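Side-chain contacts in glycosyl hydrolase (Streptomyces cattleya, PDB 7LR8), which probably hydrolyses the mannosyl-beta-1,4-N-acetylglucosamine linkage of the N-glycan core, as a glycosidase of family GH5, subfamily 18: residues R373-C376 against A381-E384; V362-G365 against Q369-A372; T21-W26 against R39-S44. The protein carries 1 engineered substitution. One frame throughout, in Å; residues are numbered along the deposited sequence.

Contact 1: residues R373-C376 against A381-E384; sequences RSVC and AVFE
V382 lies against both V375 and C376, where the first turn of helix 381-391 meets the short 3-10 turn before it. Its CB sits 3.3 Å from V375 O, in van der Waals contact with the backbone. From there the valine forks. CG1, anti to the backbone N (chi1 163°), runs to the thiol of C376 and comes within 4.1 Å of SG; CG2 goes the other way and meets V375 CG2 at 3.8 Å, the two valines crossing obliquely. The carbonyl of V375 does the polar work. It accepts from V382 N at 2.9 Å, a bent bond with the donor above the carbonyl plane, and from F383 N at 3.3 Å, a straighter one (163°) lying in that plane. Next door, C376 O faces the edge of the F383 ring, 3.5 Å from CD2 and in the ring plane, and is also hydrogen-bonded to the hydroxyl of Y248. That tyrosine meets the F383 ring edge-to-face from helix 240-253. One backbone oxygen thus serves two amides of a helix's opening turn, which lack carbonyl partners earlier in the helix, while the apolar branches of V375, C376 and V382 pack beside it.

Contact 2: residues V362-G365 against Q369-A372; sequences VDVG and QAPA
V364 and A372 are joined by the one direct hydrogen bond between 362-365 and 369-372: A372 N donates to V364 O over 2.8 Å. The donor stands well above the carbonyl plane, about 45° out of it, so the amide does not point at a lone pair. Within 362-365, D363 OD1 takes the N-H of G365 at 3.1 Å nearly along the carboxylate's C-O axis; this is an Asx turn, and it holds the start of the bend. A water between G365 O and A370 N makes only a weak link at the latter. The apolar part rests on V364. With CG1 beside the backbone N and anti to the carbonyl carbon (chi1 -60°), CG2 is left between the two and directed at A370 CB, 3.7 Å away. Two carbons also pack against the V364 carbonyl: P371 CD is 3.4 Å from V364 O, and A372 CB 3.5 Å from the same oxygen. The backbone of G365 takes a conformation (phi 97°) that glycine adopts readily, and it passes close to the P371 ring. The bend follows directly on strand 358-362, whose V362 pairs with V399 and A401; V364 also packs on W256, just past helix 240-253, and on C376, ahead of helix 381-391.

Contact 3: residues T21-W26 against R39-S44; sequences TPSNGW and RADLDS. With SO4 (sulfate ion), chain I; SO4 (sulfate ion), chain J.
This is a polar contact between a loop and a helix: S23, in the loop that leaves strand 15-19, meets the carboxylate of D41 on helix 35-46. S23 N donates to D41 OD2 at 3.0 Å in a nearly straight bond (168°), coming to the syn side of the carboxylate but 31° out of its plane. The serine hydroxyl lies 2.8 Å from D41 OD1; chi1 of 70° swings OG toward that oxygen, though its proton has another acceptor within reach. A water carries the grip one residue further, donating to D41 OD2 and accepting from N24 N. P22 CA rests 3.5 Å from D41 OD2. OD2 has its strongest partner in Y20 OH, and R330 forms a salt bridge with OD1, so several donors hold this buried carboxylate and would probably favour its ionised form. Two sulfates, probably from the crystallisation liquor, are bound nearby: R39 NH2 meets O4 of one at 2.6 Å, and N24 ND2 donates to O4 of the other at 3.3 Å. A loop folding back onto the helix that follows its strand belongs to the first beta-alpha unit of the (beta/alpha)8 barrel, the fold of GH5 enzymes.

Overall arrangement
Along the chain contact 3 comes first, in the opening beta-alpha unit of the eight-stranded parallel barrel; contact 2 and then contact 1 follow far downstream, after the barrel is complete. These two adjoin, with centres about 10 Å apart, and share the connection from strand 358-362 to helix 381-391. C376 of contact 1 packs on V362 and V364 of contact 2, so the bend and the helix start form one continuous structure beside a small three-stranded parallel sheet. Contact 3 lies on the opposite side of the chain's centre, its centre about 39 Å from that of contact 1 and 42 Å from that of contact 2. All three lie away from the glycan-binding site; contact 3 belongs to the barrel, contacts 1 and 2 to the part that follows it.

Contact 1: residues R373-C376 against A381-E384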
loop_
_atom_site.group_PDB
_atom_site.type_symbol
_atom_site.label_atom_id
_atom_site.label_comp_id
_atom_site.label_asym_id
_atom_site.label_seq_id
_atom_site.Cartn_x
_atom_site.Cartn_y
_atom_site.Cartn_z
ATOM N N ARG B 373 -22.885 -16.408 -18.698
ATOM C CA ARG B 373 -21.855 -17.410 -18.463
ATOM C C ARG B 373 -22.047 -18.159 -17.157
ATOM O O ARG B 373 -21.394 -19.193 -16.959
ATOM C CB ARG B 373 -20.474 -16.756 -18.484
ATOM C CG ARG B 373 -20.174 -15.860 -17.290
ATOM C CD ARG B 373 -18.867 -15.099 -17.513
ATOM N NE ARG B 373 -19.075 -13.847 -18.231
ATOM C CZ ARG B 373 -18.253 -12.813 -18.164
ATOM N NH1 ARG B 373 -17.164 -12.884 -17.414
ATOM N NH2 ARG B 373 -18.534 -11.703 -18.836
ATOM N N SER B 374 -22.929 -17.686 -16.270
ATOM C CA SER B 374 -23.127 -18.380 -15.003
ATOM C C SER B 374 -23.665 -19.799 -15.178
ATOM O O SER B 374 -23.628 -20.572 -14.216
ATOM C CB SER B 374 -24.063 -17.570 -14.096
ATOM O OG SER B 374 -25.309 -17.326 -14.719
ATOM N N VAL B 375 -24.146 -20.168 -16.368
ATOM C CA VAL B 375 -24.494 -21.566 -16.609
ATOM C C VAL B 375 -23.260 -22.450 -16.518
ATOM O O VAL B 375 -23.377 -23.671 -16.353
ATOM C CB VAL B 375 -25.186 -21.740 -17.977
ATOM C CG1 VAL B 375 -26.505 -20.970 -18.009
ATOM C CG2 VAL B 375 -24.257 -21.323 -19.122
ATOM N N CYS B 376 -22.074 -21.859 -16.617
ATOM C CA CYS B 376 -20.818 -22.583 -16.510
ATOM C C CYS B 376 -20.340 -22.723 -15.075
ATOM O O CYS B 376 -19.420 -23.512 -14.825
ATOM C CB CYS B 376 -19.733 -21.880 -17.331
ATOM S SG CYS B 376 -20.094 -21.782 -19.099
ATOM N N ALA B 381 -26.135 -25.221 -15.626
ATOM C CA ALA B 381 -26.544 -26.335 -16.479
ATOM C C ALA B 381 -25.373 -26.889 -17.280
ATOM O O ALA B 381 -25.297 -28.100 -17.510
ATOM C CB ALA B 381 -27.674 -25.902 -17.413
ATOM N N VAL B 382 -24.458 -26.023 -17.728
ATOM C CA VAL B 382 -23.287 -26.492 -18.470
ATOM C C VAL B 382 -22.343 -27.249 -17.539
ATOM O O VAL B 382 -21.865 -28.345 -17.864
ATOM C CB VAL B 382 -22.588 -25.301 -19.158
ATOM C CG1 VAL B 382 -21.175 -25.659 -19.572
ATOM C CG2 VAL B 382 -23.394 -24.848 -20.365
ATOM N N PHE B 383 -22.087 -26.679 -16.356
ATOM C CA PHE B 383 -21.237 -27.311 -15.350
ATOM C C PHE B 383 -21.706 -28.727 -15.031
ATOM O O PHE B 383 -20.917 -29.678 -15.066
ATOM C CB PHE B 383 -21.238 -26.450 -14.079
ATOM C CG PHE B 383 -20.300 -26.933 -12.996
ATOM C CD1 PHE B 383 -20.618 -28.035 -12.206
ATOM C CD2 PHE B 383 -19.108 -26.263 -12.753
ATOM C CE1 PHE B 383 -19.758 -28.473 -11.212
ATOM C CE2 PHE B 383 -18.242 -26.692 -11.746
ATOM C CZ PHE B 383 -18.562 -27.798 -10.983
ATOM N N GLU B 384 -22.991 -28.881 -14.703
ATOM C CA GLU B 384 -23.495 -30.187 -14.279
ATOM C C GLU B 384 -23.555 -31.168 -15.443
ATOM O O GLU B 384 -23.282 -32.360 -15.265
ATOM C CB GLU B 384 -24.866 -30.037 -13.618
ATOM C CG GLU B 384 -24.862 -29.007 -12.496
ATOM C CD GLU B 384 -25.892 -29.273 -11.412
ATOM O OE1 GLU B 384 -26.958 -29.848 -11.717
ATOM O OE2 GLU B 384 -25.629 -28.894 -10.250
#

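Contact 2: residues V362-G365 against Q369-A372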
loop_
_atom_site.group_PDB
_atom_site.type_symbol
_atom_site.label_atom_id
_atom_site.label_comp_id
_atom_site.label_asym_id
_atom_site.label_seq_id
_atom_site.Cartn_x
_atom_site.Cartn_y
_atom_site.Cartn_z
ATOM N N VAL B 362 -21.915 -25.053 -25.192
ATOM C CA VAL B 362 -21.870 -23.989 -24.195
ATOM C C VAL B 362 -22.545 -22.759 -24.783
ATOM O O VAL B 362 -22.050 -22.173 -25.754
ATOM C CB VAL B 362 -20.430 -23.675 -23.768
ATOM C CG1 VAL B 362 -20.403 -22.503 -22.799
ATOM C CG2 VAL B 362 -19.792 -24.912 -23.150
ATOM N N ASP B 363 -23.669 -22.360 -24.189
ATOM C CA ASP B 363 -24.437 -21.197 -24.625
ATOM C C ASP B 363 -24.420 -20.200 -23.476
ATOM O O ASP B 363 -25.088 -20.410 -22.459
ATOM C CB ASP B 363 -25.866 -21.594 -25.002
ATOM C CG ASP B 363 -26.648 -20.458 -25.657
ATOM O OD1 ASP B 363 -26.225 -19.284 -25.572
ATOM O OD2 ASP B 363 -27.708 -20.747 -26.250
ATOM N N VAL B 364 -23.635 -19.136 -23.627
ATOM C CA VAL B 364 -23.514 -18.099 -22.612
ATOM C C VAL B 364 -24.157 -16.793 -23.074
ATOM O O VAL B 364 -23.851 -15.728 -22.538
ATOM C CB VAL B 364 -22.048 -17.883 -22.204
ATOM C CG1 VAL B 364 -21.460 -19.183 -21.646
ATOM C CG2 VAL B 364 -21.224 -17.396 -23.387
ATOM N N GLY B 365 -25.038 -16.859 -24.065
ATOM C CA GLY B 365 -25.730 -15.686 -24.540
ATOM C C GLY B 365 -25.083 -15.074 -25.764
ATOM O O GLY B 365 -24.018 -15.509 -26.219
ATOM N N GLN B 369 -19.455 -10.815 -24.931
ATOM C CA GLN B 369 -19.303 -10.445 -23.532
ATOM C C GLN B 369 -19.912 -11.460 -22.569
ATOM O O GLN B 369 -19.951 -11.200 -21.363
ATOM C CB GLN B 369 -19.904 -9.062 -23.298
ATOM C CG GLN B 369 -19.238 -7.989 -24.148
ATOM C CD GLN B 369 -19.883 -6.630 -24.004
ATOM O OE1 GLN B 369 -20.736 -6.423 -23.142
ATOM N NE2 GLN B 369 -19.472 -5.687 -24.849
ATOM N N ALA B 370 -20.391 -12.596 -23.076
ATOM C CA ALA B 370 -20.855 -13.714 -22.260
ATOM C C ALA B 370 -21.794 -13.300 -21.122
ATOM O O ALA B 370 -21.499 -13.545 -19.948
ATOM C CB ALA B 370 -19.666 -14.493 -21.714
ATOM N N PRO B 371 -22.939 -12.684 -21.436
ATOM C CA PRO B 371 -23.841 -12.208 -20.370
ATOM C C PRO B 371 -24.537 -13.315 -19.579
ATOM O O PRO B 371 -25.154 -13.012 -18.549
ATOM C CB PRO B 371 -24.866 -11.369 -21.139
ATOM C CG PRO B 371 -24.894 -12.006 -22.493
ATOM C CD PRO B 371 -23.475 -12.395 -22.778
ATOM N N ALA B 372 -24.475 -14.573 -20.018
ATOM C CA ALA B 372 -25.128 -15.657 -19.290
ATOM C C ALA B 372 -24.142 -16.767 -18.957
ATOM O O ALA B 372 -24.509 -17.946 -18.918
ATOM C CB ALA B 372 -26.318 -16.207 -20.077
HETATM O O HOH W 1 -21.434 -14.288 -25.375
#

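Contact 3: residues T21-W26 against R39-S44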
loop_
_atom_site.group_PDB
_atom_site.type_symbol
_atom_site.label_atom_id
_atom_site.label_comp_id
_atom_site.label_asym_id
_atom_site.label_seq_id
_atom_site.Cartn_x
_atom_site.Cartn_y
_atom_site.Cartn_z
ATOM N N THR B 21 6.047 -19.566 -3.393
ATOM C CA THR B 21 5.818 -18.771 -2.188
ATOM C C THR B 21 7.065 -18.832 -1.311
ATOM O O THR B 21 7.317 -19.859 -0.664
ATOM C CB THR B 21 4.596 -19.281 -1.413
ATOM O OG1 THR B 21 4.600 -20.713 -1.388
ATOM C CG2 THR B 21 3.289 -18.806 -2.047
ATOM N N PRO B 22 7.877 -17.778 -1.246
ATOM C CA PRO B 22 9.122 -17.852 -0.460
ATOM C C PRO B 22 8.867 -18.218 0.994
ATOM O O PRO B 22 8.010 -17.635 1.664
ATOM C CB PRO B 22 9.701 -16.439 -0.591
ATOM C CG PRO B 22 9.171 -15.959 -1.917
ATOM C CD PRO B 22 7.770 -16.508 -1.987
ATOM N N SER B 23 9.620 -19.205 1.484
ATOM C CA SER B 23 9.350 -19.719 2.823
ATOM C C SER B 23 9.719 -18.707 3.901
ATOM O O SER B 23 9.041 -18.623 4.936
ATOM C CB SER B 23 10.102 -21.033 3.038
ATOM O OG SER B 23 11.502 -20.822 3.126
ATOM N N ASN B 24 10.774 -17.934 3.681
ATOM C CA ASN B 24 11.218 -16.916 4.632
ATOM C C ASN B 24 10.742 -15.552 4.146
ATOM O O ASN B 24 11.318 -14.976 3.217
ATOM C CB ASN B 24 12.733 -16.956 4.781
ATOM C CG ASN B 24 13.208 -16.301 6.057
ATOM O OD1 ASN B 24 12.517 -15.460 6.637
ATOM N ND2 ASN B 24 14.388 -16.701 6.519
ATOM N N GLY B 25 9.700 -15.017 4.786
ATOM C CA GLY B 25 9.204 -13.699 4.438
ATOM C C GLY B 25 8.017 -13.670 3.499
ATOM O O GLY B 25 7.432 -12.590 3.312
ATOM N N TRP B 26 7.652 -14.800 2.894
ATOM C CA TRP B 26 6.549 -14.819 1.921
ATOM C C TRP B 26 6.901 -13.808 0.823
ATOM O O TRP B 26 8.080 -13.551 0.550
ATOM C CB TRP B 26 5.222 -14.566 2.645
ATOM C CG TRP B 26 3.965 -14.800 1.834
ATOM C CD1 TRP B 26 3.513 -15.994 1.341
ATOM C CD2 TRP B 26 2.972 -13.823 1.483
ATOM N NE1 TRP B 26 2.323 -15.821 0.682
ATOM C CE2 TRP B 26 1.969 -14.494 0.748
ATOM C CE3 TRP B 26 2.853 -12.440 1.691
ATOM C CZ2 TRP B 26 0.852 -13.836 0.235
ATOM C CZ3 TRP B 26 1.737 -11.778 1.176
ATOM C CH2 TRP B 26 0.753 -12.479 0.454
ATOM N N ARG B 39 17.608 -19.966 -2.895
ATOM C CA ARG B 39 18.253 -21.159 -3.444
ATOM C C ARG B 39 17.808 -22.422 -2.714
ATOM O O ARG B 39 17.527 -23.450 -3.345
ATOM C CB ARG B 39 19.769 -21.006 -3.368
ATOM C CG ARG B 39 20.373 -20.077 -4.420
ATOM C CD ARG B 39 21.770 -19.651 -3.982
ATOM N NE ARG B 39 22.505 -18.942 -5.028
ATOM C CZ ARG B 39 23.386 -17.978 -4.789
ATOM N NH1 ARG B 39 23.626 -17.594 -3.540
ATOM N NH2 ARG B 39 24.018 -17.387 -5.797
ATOM N N ALA B 40 17.745 -22.372 -1.381
ATOM C CA ALA B 40 17.300 -23.540 -0.624
ATOM C C ALA B 40 15.845 -23.872 -0.934
ATOM O O ALA B 40 15.481 -25.049 -1.051
ATOM C CB ALA B 40 17.494 -23.295 0.871
ATOM N N ASP B 41 14.997 -22.839 -1.063
ATOM C CA ASP B 41 13.615 -23.035 -1.496
ATOM C C ASP B 41 13.560 -23.751 -2.838
ATOM O O ASP B 41 12.855 -24.760 -2.995
ATOM C CB ASP B 41 12.895 -21.686 -1.612
ATOM C CG ASP B 41 12.447 -21.119 -0.269
ATOM O OD1 ASP B 41 12.567 -21.806 0.770
ATOM O OD2 ASP B 41 11.948 -19.968 -0.280
ATOM N N LEU B 42 14.291 -23.227 -3.827
ATOM C CA LEU B 42 14.259 -23.808 -5.163
ATOM C C LEU B 42 14.909 -25.189 -5.185
ATOM O O LEU B 42 14.482 -26.056 -5.953
ATOM C CB LEU B 42 14.920 -22.852 -6.165
ATOM C CG LEU B 42 14.210 -21.490 -6.268
ATOM C CD1 LEU B 42 14.912 -20.557 -7.251
ATOM C CD2 LEU B 42 12.744 -21.658 -6.642
ATOM N N ASP B 43 15.910 -25.429 -4.331
ATOM C CA ASP B 43 16.447 -26.781 -4.188
ATOM C C ASP B 43 15.343 -27.772 -3.845
ATOM O O ASP B 43 15.277 -28.872 -4.408
ATOM C CB ASP B 43 17.516 -26.827 -3.099
ATOM C CG ASP B 43 18.841 -26.298 -3.553
ATOM O OD1 ASP B 43 19.039 -26.110 -4.772
ATOM O OD2 ASP B 43 19.694 -26.082 -2.672
ATOM N N SER B 44 14.469 -27.400 -2.909
ATOM C CA SER B 44 13.443 -28.336 -2.471
ATOM C C SER B 44 12.380 -28.527 -3.541
ATOM O O SER B 44 11.715 -29.570 -3.574
ATOM C CB SER B 44 12.818 -27.870 -1.145
ATOM O OG SER B 44 12.078 -26.674 -1.291
HETATM S S SO4 I . 27.082 -15.818 -4.323
HETATM O O1 SO4 I . 27.552 -14.527 -3.826
HETATM O O2 SO4 I . 28.063 -16.365 -5.257
HETATM O O3 SO4 I . 26.910 -16.739 -3.204
HETATM O O4 SO4 I . 25.802 -15.636 -5.003
HETATM S S SO4 J . 16.537 -19.958 5.692
HETATM O O1 SO4 J . 17.243 -18.776 6.182
HETATM O O2 SO4 J . 17.309 -20.563 4.611
HETATM O O3 SO4 J . 16.381 -20.920 6.780
HETATM O O4 SO4 J . 15.218 -19.567 5.200
HETATM O O HOH W 2 12.842 -18.105 1.541
#